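Local coordinates for diphthine synthase (Aeropyrum pernix, PDB 1WDE), which probably uses S-adenosyl-L-methionine to trimethylate the amino group of the modified histidine of translation elongation factor 2, forming diphthine on the way to diphthamide, at residues Arg136-Arg148 with Asn162-Asp176. Numbering follows the deposited sequence.
Sequences RFGGTVTLPGPWR and NLCAGLHTTALLDVD
H168 N donates to R136 O (2.7 Å) at the start of a parallel pairing of strands 137-143 and 168-173, whose backbone hydrogen bonds run on to D174 N with L143 O (3.0 Å). A beta bulge at G138-G139 shifts the register by one. There the N162 amide binds the G139 backbone twice, OD1 accepting from G139 N (2.9 Å) and ND2 donating to G139 O (3.1 Å). ND2 also donates to T169 OG1. Replacing N162 by an alanine removes the amide, which would probably leave the bulge at G139 unclamped and T169 OG1 without this donor.

Further polar grips lie at both ends. R136 holds G166 O side-on with NE and NH2. E257 salt-bridges R136 NH1 and accepts from H168 NE2. With CG anti to the backbone N (chi1 -154°), the D174 carboxylate reaches G145 N, which donates to the anti lone pair of OD1 (2.8 Å). R148 NH1 adds a salt bridge to D174 OD2, weak as a hydrogen bond.

Among the aromatic contacts, the H168 edge meets the F137 face, planes at 73°. D176 CB makes a CH-pi contact over W147. In apolar packing, V141 CG2 and A171 CB touch at 3.9 Å.

With helix 153-165 the strands form a beta-alpha-beta crossover of the tetrapyrrole methylase family; L173 probably binds S-adenosyl-L-methionine.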
ATOM      1  N   ARG A 136       1.283  15.942  -4.906  1.00 14.72           N
ATOM      2  CA  ARG A 136       0.804  15.380  -6.157  1.00 16.62           C
ATOM      3  C   ARG A 136       0.394  13.934  -6.110  1.00 16.90           C
ATOM      4  O   ARG A 136      -0.056  13.393  -7.119  1.00 17.40           O
ATOM      5  CB  ARG A 136       1.849  15.575  -7.276  1.00 21.53           C
ATOM      6  CG  ARG A 136       2.091  17.043  -7.635  1.00 22.38           C
ATOM      7  CD  ARG A 136       2.848  17.189  -8.941  1.00 17.52           C
ATOM      8  NE  ARG A 136       2.036  16.790 -10.085  1.00 21.48           N
ATOM      9  CZ  ARG A 136       2.536  16.539 -11.287  1.00 23.23           C
ATOM     10  NH1 ARG A 136       3.849  16.645 -11.480  1.00 21.65           N
ATOM     11  NH2 ARG A 136       1.734  16.196 -12.284  1.00 19.12           N
ATOM     12  N   PHE A 137       0.566  13.280  -4.966  1.00 19.22           N
ATOM     13  CA  PHE A 137       0.134  11.893  -4.890  1.00 17.98           C
ATOM     14  C   PHE A 137      -1.373  11.863  -4.858  1.00 24.06           C
ATOM     15  O   PHE A 137      -2.013  12.660  -4.146  1.00 19.09           O
ATOM     16  CB  PHE A 137       0.697  11.181  -3.655  1.00 17.19           C
ATOM     17  CG  PHE A 137       2.122  10.736  -3.835  1.00 19.02           C
ATOM     18  CD1 PHE A 137       3.172  11.610  -3.586  1.00 18.01           C
ATOM     19  CD2 PHE A 137       2.406   9.484  -4.376  1.00 23.74           C
ATOM     20  CE1 PHE A 137       4.483  11.263  -3.884  1.00 19.38           C
ATOM     21  CE2 PHE A 137       3.741   9.117  -4.685  1.00 17.64           C
ATOM     22  CZ  PHE A 137       4.770  10.016  -4.441  1.00 21.24           C
ATOM     23  N   GLY A 138      -1.943  10.960  -5.649  1.00 19.64           N
ATOM     24  CA  GLY A 138      -3.385  10.825  -5.698  1.00 18.89           C
ATOM     25  C   GLY A 138      -3.888   9.501  -5.136  1.00 18.87           C
ATOM     26  O   GLY A 138      -3.374   8.997  -4.121  1.00 18.75           O
ATOM     27  N   GLY A 139      -4.908   8.944  -5.785  1.00 16.50           N
ATOM     28  CA  GLY A 139      -5.494   7.681  -5.357  1.00 17.31           C
ATOM     29  C   GLY A 139      -4.511   6.509  -5.349  1.00 21.09           C
ATOM     30  O   GLY A 139      -3.482   6.524  -6.047  1.00 20.21           O
ATOM     31  N   THR A 140      -4.810   5.506  -4.528  1.00 19.48           N
ATOM     32  CA  THR A 140      -3.969   4.318  -4.418  1.00 22.63           C
ATOM     33  C   THR A 140      -4.783   3.107  -4.869  1.00 19.16           C
ATOM     34  O   THR A 140      -5.958   2.994  -4.529  1.00 18.00           O
ATOM     35  CB  THR A 140      -3.499   4.091  -2.951  1.00 18.16           C
ATOM     36  OG1 THR A 140      -2.668   5.184  -2.536  1.00 19.00           O
ATOM     37  CG2 THR A 140      -2.693   2.774  -2.830  1.00 16.15           C
ATOM     38  N   VAL A 141      -4.171   2.207  -5.631  1.00 20.09           N
ATOM     39  CA  VAL A 141      -4.872   1.003  -6.096  1.00 18.59           C
ATOM     40  C   VAL A 141      -4.045  -0.216  -5.681  1.00 19.37           C
ATOM     41  O   VAL A 141      -2.892  -0.073  -5.283  1.00 18.67           O
ATOM     42  CB  VAL A 141      -5.012   0.992  -7.629  1.00 20.78           C
ATOM     43  CG1 VAL A 141      -5.753   2.248  -8.100  1.00 15.86           C
ATOM     44  CG2 VAL A 141      -3.626   0.923  -8.267  1.00 18.77           C
ATOM     45  N   THR A 142      -4.636  -1.402  -5.742  1.00 19.02           N
ATOM     46  CA  THR A 142      -3.887  -2.612  -5.405  1.00 20.13           C
ATOM     47  C   THR A 142      -3.921  -3.499  -6.649  1.00 22.00           C
ATOM     48  O   THR A 142      -4.984  -3.721  -7.210  1.00 20.07           O
ATOM     49  CB  THR A 142      -4.520  -3.374  -4.221  1.00 22.49           C
ATOM     50  OG1 THR A 142      -4.564  -2.512  -3.078  1.00 26.53           O
ATOM     51  CG2 THR A 142      -3.654  -4.623  -3.857  1.00 23.83           C
ATOM     52  N   LEU A 143      -2.767  -3.985  -7.101  1.00 24.48           N
ATOM     53  CA  LEU A 143      -2.743  -4.841  -8.291  1.00 20.97           C
ATOM     54  C   LEU A 143      -2.967  -6.269  -7.790  1.00 26.54           C
ATOM     55  O   LEU A 143      -2.138  -6.822  -7.065  1.00 25.92           O
ATOM     56  CB  LEU A 143      -1.399  -4.696  -9.020  1.00 28.55           C
ATOM     57  CG  LEU A 143      -1.012  -3.247  -9.364  1.00 23.66           C
ATOM     58  CD1 LEU A 143       0.289  -3.236 -10.161  1.00 24.78           C
ATOM     59  CD2 LEU A 143      -2.154  -2.580 -10.152  1.00 19.04           C
ATOM     60  N   PRO A 144      -4.107  -6.874  -8.158  1.00 30.25           N
ATOM     61  CA  PRO A 144      -4.466  -8.235  -7.744  1.00 34.35           C
ATOM     62  C   PRO A 144      -3.598  -9.336  -8.326  1.00 35.15           C
ATOM     63  O   PRO A 144      -3.082  -9.221  -9.443  1.00 31.91           O
ATOM     64  CB  PRO A 144      -5.917  -8.358  -8.205  1.00 37.01           C
ATOM     65  CG  PRO A 144      -5.908  -7.564  -9.501  1.00 35.93           C
ATOM     66  CD  PRO A 144      -5.090  -6.339  -9.126  1.00 32.56           C
ATOM     67  N   GLY A 145      -3.426 -10.403  -7.558  1.00 40.33           N
ATOM     68  CA  GLY A 145      -2.656 -11.528  -8.055  1.00 38.08           C
ATOM     69  C   GLY A 145      -3.579 -12.369  -8.921  1.00 37.88           C
ATOM     70  O   GLY A 145      -4.793 -12.163  -8.904  1.00 32.03           O
ATOM     71  N   PRO A 146      -3.045 -13.321  -9.697  1.00 43.49           N
ATOM     72  CA  PRO A 146      -3.903 -14.153 -10.547  1.00 46.58           C
ATOM     73  C   PRO A 146      -4.823 -15.087  -9.770  1.00 44.83           C
ATOM     74  O   PRO A 146      -5.741 -15.668 -10.341  1.00 47.70           O
ATOM     75  CB  PRO A 146      -2.897 -14.916 -11.410  1.00 47.44           C
ATOM     76  CG  PRO A 146      -1.715 -15.052 -10.498  1.00 47.98           C
ATOM     77  CD  PRO A 146      -1.624 -13.661  -9.893  1.00 41.86           C
ATOM     78  N   TRP A 147      -4.589 -15.227  -8.470  1.00 47.24           N
ATOM     79  CA  TRP A 147      -5.426 -16.108  -7.656  1.00 46.11           C
ATOM     80  C   TRP A 147      -6.767 -15.478  -7.283  1.00 49.97           C
ATOM     81  O   TRP A 147      -7.595 -16.110  -6.624  1.00 45.99           O
ATOM     82  CB  TRP A 147      -4.684 -16.526  -6.389  1.00 44.01           C
ATOM     83  CG  TRP A 147      -4.265 -15.390  -5.514  1.00 41.25           C
ATOM     84  CD1 TRP A 147      -5.017 -14.757  -4.568  1.00 40.19           C
ATOM     85  CD2 TRP A 147      -2.985 -14.748  -5.506  1.00 37.66           C
ATOM     86  NE1 TRP A 147      -4.279 -13.755  -3.965  1.00 43.49           N
ATOM     87  CE2 TRP A 147      -3.031 -13.729  -4.524  1.00 40.37           C
ATOM     88  CE3 TRP A 147      -1.803 -14.935  -6.232  1.00 41.59           C
ATOM     89  CZ2 TRP A 147      -1.940 -12.903  -4.252  1.00 39.04           C
ATOM     90  CZ3 TRP A 147      -0.715 -14.113  -5.961  1.00 40.13           C
ATOM     91  CH2 TRP A 147      -0.794 -13.108  -4.977  1.00 36.87           C
ATOM     92  N   ARG A 148      -6.982 -14.234  -7.703  1.00 46.24           N
ATOM     93  CA  ARG A 148      -8.234 -13.556  -7.401  1.00 50.75           C
ATOM     94  C   ARG A 148      -9.206 -13.806  -8.550  1.00 50.42           C
ATOM     95  O   ARG A 148     -10.416 -13.597  -8.421  1.00 51.67           O
ATOM     96  CB  ARG A 148      -7.993 -12.059  -7.213  1.00 47.38           C
ATOM     97  CG  ARG A 148      -6.750 -11.762  -6.407  1.00 49.13           C
ATOM     98  CD  ARG A 148      -7.021 -10.827  -5.243  1.00 51.83           C
ATOM     99  NE  ARG A 148      -7.735 -11.487  -4.160  1.00 47.42           N
ATOM    100  CZ  ARG A 148      -7.354 -11.474  -2.884  1.00 48.56           C
ATOM    101  NH1 ARG A 148      -6.255 -10.834  -2.507  1.00 46.48           N
ATOM    102  NH2 ARG A 148      -8.079 -12.113  -1.976  1.00 44.92           N
ATOM    103  N   ASN A 162      -6.348   9.467 -11.984  1.00 15.32           N
ATOM    104  CA  ASN A 162      -5.285  10.195 -11.302  1.00 17.71           C
ATOM    105  C   ASN A 162      -4.541  11.003 -12.361  1.00 18.18           C
ATOM    106  O   ASN A 162      -4.254  12.190 -12.187  1.00 21.99           O
ATOM    107  CB  ASN A 162      -4.271   9.242 -10.650  1.00 20.42           C
ATOM    108  CG  ASN A 162      -4.675   8.769  -9.264  1.00 26.67           C
ATOM    109  OD1 ASN A 162      -5.453   9.405  -8.566  1.00 20.98           O
ATOM    110  ND2 ASN A 162      -4.095   7.652  -8.848  1.00 20.90           N
ATOM    111  N   LEU A 163      -4.192  10.339 -13.458  1.00 19.63           N
ATOM    112  CA  LEU A 163      -3.479  11.010 -14.533  1.00 19.79           C
ATOM    113  C   LEU A 163      -4.217  12.254 -15.018  1.00 13.58           C
ATOM    114  O   LEU A 163      -3.603  13.295 -15.195  1.00 20.42           O
ATOM    115  CB  LEU A 163      -3.240  10.044 -15.702  1.00 15.89           C
ATOM    116  CG  LEU A 163      -2.297   8.906 -15.323  1.00 16.36           C
ATOM    117  CD1 LEU A 163      -2.274   7.833 -16.407  1.00 21.97           C
ATOM    118  CD2 LEU A 163      -0.901   9.477 -15.110  1.00 23.44           C
ATOM    119  N   CYS A 164      -5.523  12.150 -15.227  1.00 18.94           N
ATOM    120  CA  CYS A 164      -6.307  13.301 -15.692  1.00 24.95           C
ATOM    121  C   CYS A 164      -6.336  14.449 -14.667  1.00 23.07           C
ATOM    122  O   CYS A 164      -6.604  15.604 -15.017  1.00 19.56           O
ATOM    123  CB  CYS A 164      -7.751  12.885 -16.010  1.00 17.75           C
ATOM    124  SG  CYS A 164      -7.968  11.633 -17.301  1.00 26.94           S
ATOM    125  N   ALA A 165      -6.077  14.131 -13.404  1.00 20.12           N
ATOM    126  CA  ALA A 165      -6.075  15.145 -12.361  1.00 23.40           C
ATOM    127  C   ALA A 165      -4.656  15.648 -12.125  1.00 23.28           C
ATOM    128  O   ALA A 165      -4.435  16.537 -11.313  1.00 20.34           O
ATOM    129  CB  ALA A 165      -6.643  14.571 -11.072  1.00 20.87           C
ATOM    130  N   GLY A 166      -3.702  15.053 -12.838  1.00 18.45           N
ATOM    131  CA  GLY A 166      -2.300  15.416 -12.699  1.00 21.59           C
ATOM    132  C   GLY A 166      -1.700  14.833 -11.420  1.00 22.38           C
ATOM    133  O   GLY A 166      -0.773  15.408 -10.836  1.00 22.42           O
ATOM    134  N   LEU A 167      -2.221  13.684 -10.989  1.00 16.77           N
ATOM    135  CA  LEU A 167      -1.778  13.046  -9.755  1.00 14.33           C
ATOM    136  C   LEU A 167      -0.990  11.748  -9.965  1.00 21.42           C
ATOM    137  O   LEU A 167      -1.267  10.994 -10.884  1.00 16.89           O
ATOM    138  CB  LEU A 167      -2.988  12.740  -8.870  1.00 18.54           C
ATOM    139  CG  LEU A 167      -3.937  13.898  -8.514  1.00 23.99           C
ATOM    140  CD1 LEU A 167      -5.130  13.369  -7.718  1.00 21.07           C
ATOM    141  CD2 LEU A 167      -3.187  14.924  -7.716  1.00 17.51           C
ATOM    142  N   HIS A 168      -0.022  11.500  -9.084  1.00 19.76           N
ATOM    143  CA  HIS A 168       0.807  10.290  -9.139  1.00 19.10           C
ATOM    144  C   HIS A 168       0.031   9.145  -8.492  1.00 21.29           C
ATOM    145  O   HIS A 168      -0.598   9.316  -7.434  1.00 19.29           O
ATOM    146  CB  HIS A 168       2.105  10.463  -8.351  1.00 20.12           C
ATOM    147  CG  HIS A 168       2.904  11.675  -8.714  1.00 15.65           C
ATOM    148  ND1 HIS A 168       3.154  12.045 -10.019  1.00 18.57           N
ATOM    149  CD2 HIS A 168       3.626  12.523  -7.937  1.00 15.57           C
ATOM    150  CE1 HIS A 168       3.999  13.062 -10.031  1.00 16.77           C
ATOM    151  NE2 HIS A 168       4.303  13.371  -8.779  1.00 18.80           N
ATOM    152  N   THR A 169       0.073   7.977  -9.121  1.00 19.22           N
ATOM    153  CA  THR A 169      -0.630   6.817  -8.596  1.00 18.50           C
ATOM    154  C   THR A 169       0.293   5.961  -7.726  1.00 23.26           C
ATOM    155  O   THR A 169       1.468   5.747  -8.044  1.00 21.68           O
ATOM    156  CB  THR A 169      -1.146   5.908  -9.742  1.00 25.76           C
ATOM    157  OG1 THR A 169      -2.077   6.630 -10.559  1.00 20.30           O
ATOM    158  CG2 THR A 169      -1.835   4.676  -9.170  1.00 18.04           C
ATOM    159  N   THR A 170      -0.230   5.487  -6.609  1.00 20.42           N
ATOM    160  CA  THR A 170       0.550   4.590  -5.787  1.00 20.47           C
ATOM    161  C   THR A 170      -0.117   3.255  -6.089  1.00 18.18           C
ATOM    162  O   THR A 170      -1.337   3.136  -5.994  1.00 22.82           O
ATOM    163  CB  THR A 170       0.437   4.903  -4.291  1.00 20.56           C
ATOM    164  OG1 THR A 170       0.998   6.206  -4.027  1.00 19.22           O
ATOM    165  CG2 THR A 170       1.239   3.843  -3.489  1.00 19.14           C
ATOM    166  N   ALA A 171       0.657   2.265  -6.517  1.00 17.72           N
ATOM    167  CA  ALA A 171       0.061   0.975  -6.821  1.00 18.49           C
ATOM    168  C   ALA A 171       0.682  -0.086  -5.925  1.00 20.06           C
ATOM    169  O   ALA A 171       1.890  -0.364  -5.977  1.00 18.57           O
ATOM    170  CB  ALA A 171       0.256   0.630  -8.295  1.00 25.83           C
ATOM    171  N   LEU A 172      -0.157  -0.666  -5.077  1.00 21.55           N
ATOM    172  CA  LEU A 172       0.301  -1.690  -4.158  1.00 23.68           C
ATOM    173  C   LEU A 172       0.197  -3.054  -4.841  1.00 25.17           C
ATOM    174  O   LEU A 172      -0.590  -3.251  -5.770  1.00 24.31           O
ATOM    175  CB  LEU A 172      -0.555  -1.674  -2.888  1.00 22.31           C
ATOM    176  CG  LEU A 172      -0.708  -0.335  -2.136  1.00 23.63           C
ATOM    177  CD1 LEU A 172      -1.504  -0.590  -0.849  1.00 21.72           C
ATOM    178  CD2 LEU A 172       0.652   0.276  -1.810  1.00 24.85           C
ATOM    179  N   LEU A 173       0.996  -3.998  -4.363  1.00 28.13           N
ATOM    180  CA  LEU A 173       1.003  -5.350  -4.913  1.00 24.35           C
ATOM    181  C   LEU A 173       0.310  -6.311  -3.934  1.00 25.29           C
ATOM    182  O   LEU A 173       0.560  -6.285  -2.728  1.00 26.07           O
ATOM    183  CB  LEU A 173       2.449  -5.810  -5.151  1.00 24.95           C
ATOM    184  CG  LEU A 173       3.272  -5.024  -6.183  1.00 26.24           C
ATOM    185  CD1 LEU A 173       4.739  -5.331  -6.028  1.00 25.61           C
ATOM    186  CD2 LEU A 173       2.789  -5.375  -7.571  1.00 28.19           C
ATOM    187  N   ASP A 174      -0.573  -7.133  -4.475  1.00 27.93           N
ATOM    188  CA  ASP A 174      -1.314  -8.140  -3.723  1.00 31.98           C
ATOM    189  C   ASP A 174      -0.358  -9.074  -2.952  1.00 33.60           C
ATOM    190  O   ASP A 174       0.854  -9.114  -3.213  1.00 30.21           O
ATOM    191  CB  ASP A 174      -2.150  -8.940  -4.725  1.00 29.96           C
ATOM    192  CG  ASP A 174      -3.387  -9.557  -4.113  1.00 32.97           C
ATOM    193  OD1 ASP A 174      -4.128 -10.208  -4.876  1.00 36.63           O
ATOM    194  OD2 ASP A 174      -3.622  -9.393  -2.892  1.00 35.03           O
ATOM    195  N   VAL A 175      -0.909  -9.819  -1.999  1.00 37.47           N
ATOM    196  CA  VAL A 175      -0.146 -10.770  -1.178  1.00 40.31           C
ATOM    197  C   VAL A 175      -1.008 -12.030  -1.054  1.00 44.02           C
ATOM    198  O   VAL A 175      -2.200 -11.930  -0.782  1.00 40.13           O
ATOM    199  CB  VAL A 175       0.129 -10.203   0.243  1.00 43.22           C
ATOM    200  CG1 VAL A 175       1.183  -9.126   0.186  1.00 43.45           C
ATOM    201  CG2 VAL A 175      -1.147  -9.613   0.824  1.00 43.04           C
ATOM    202  N   ASP A 176      -0.434 -13.211  -1.260  1.00 43.78           N
ATOM    203  CA  ASP A 176      -1.244 -14.425  -1.185  1.00 50.59           C
ATOM    204  C   ASP A 176      -1.328 -15.013   0.214  1.00 54.30           C
ATOM    205  O   ASP A 176      -0.954 -14.363   1.193  1.00 47.78           O
ATOM    206  CB  ASP A 176      -0.731 -15.495  -2.160  1.00 52.34           C
ATOM    207  CG  ASP A 176       0.661 -16.002  -1.805  1.00 53.67           C
ATOM    208  OD1 ASP A 176       1.034 -15.960  -0.609  1.00 46.08           O
ATOM    209  OD2 ASP A 176       1.372 -16.455  -2.730  1.00 55.08           O
TER
HETATM  210  O   HOH W   1      -0.939  17.599  -9.376  1.00 40.48           O
HETATM  211  O   HOH W   2      -0.712   7.893  -4.864  1.00 22.56           O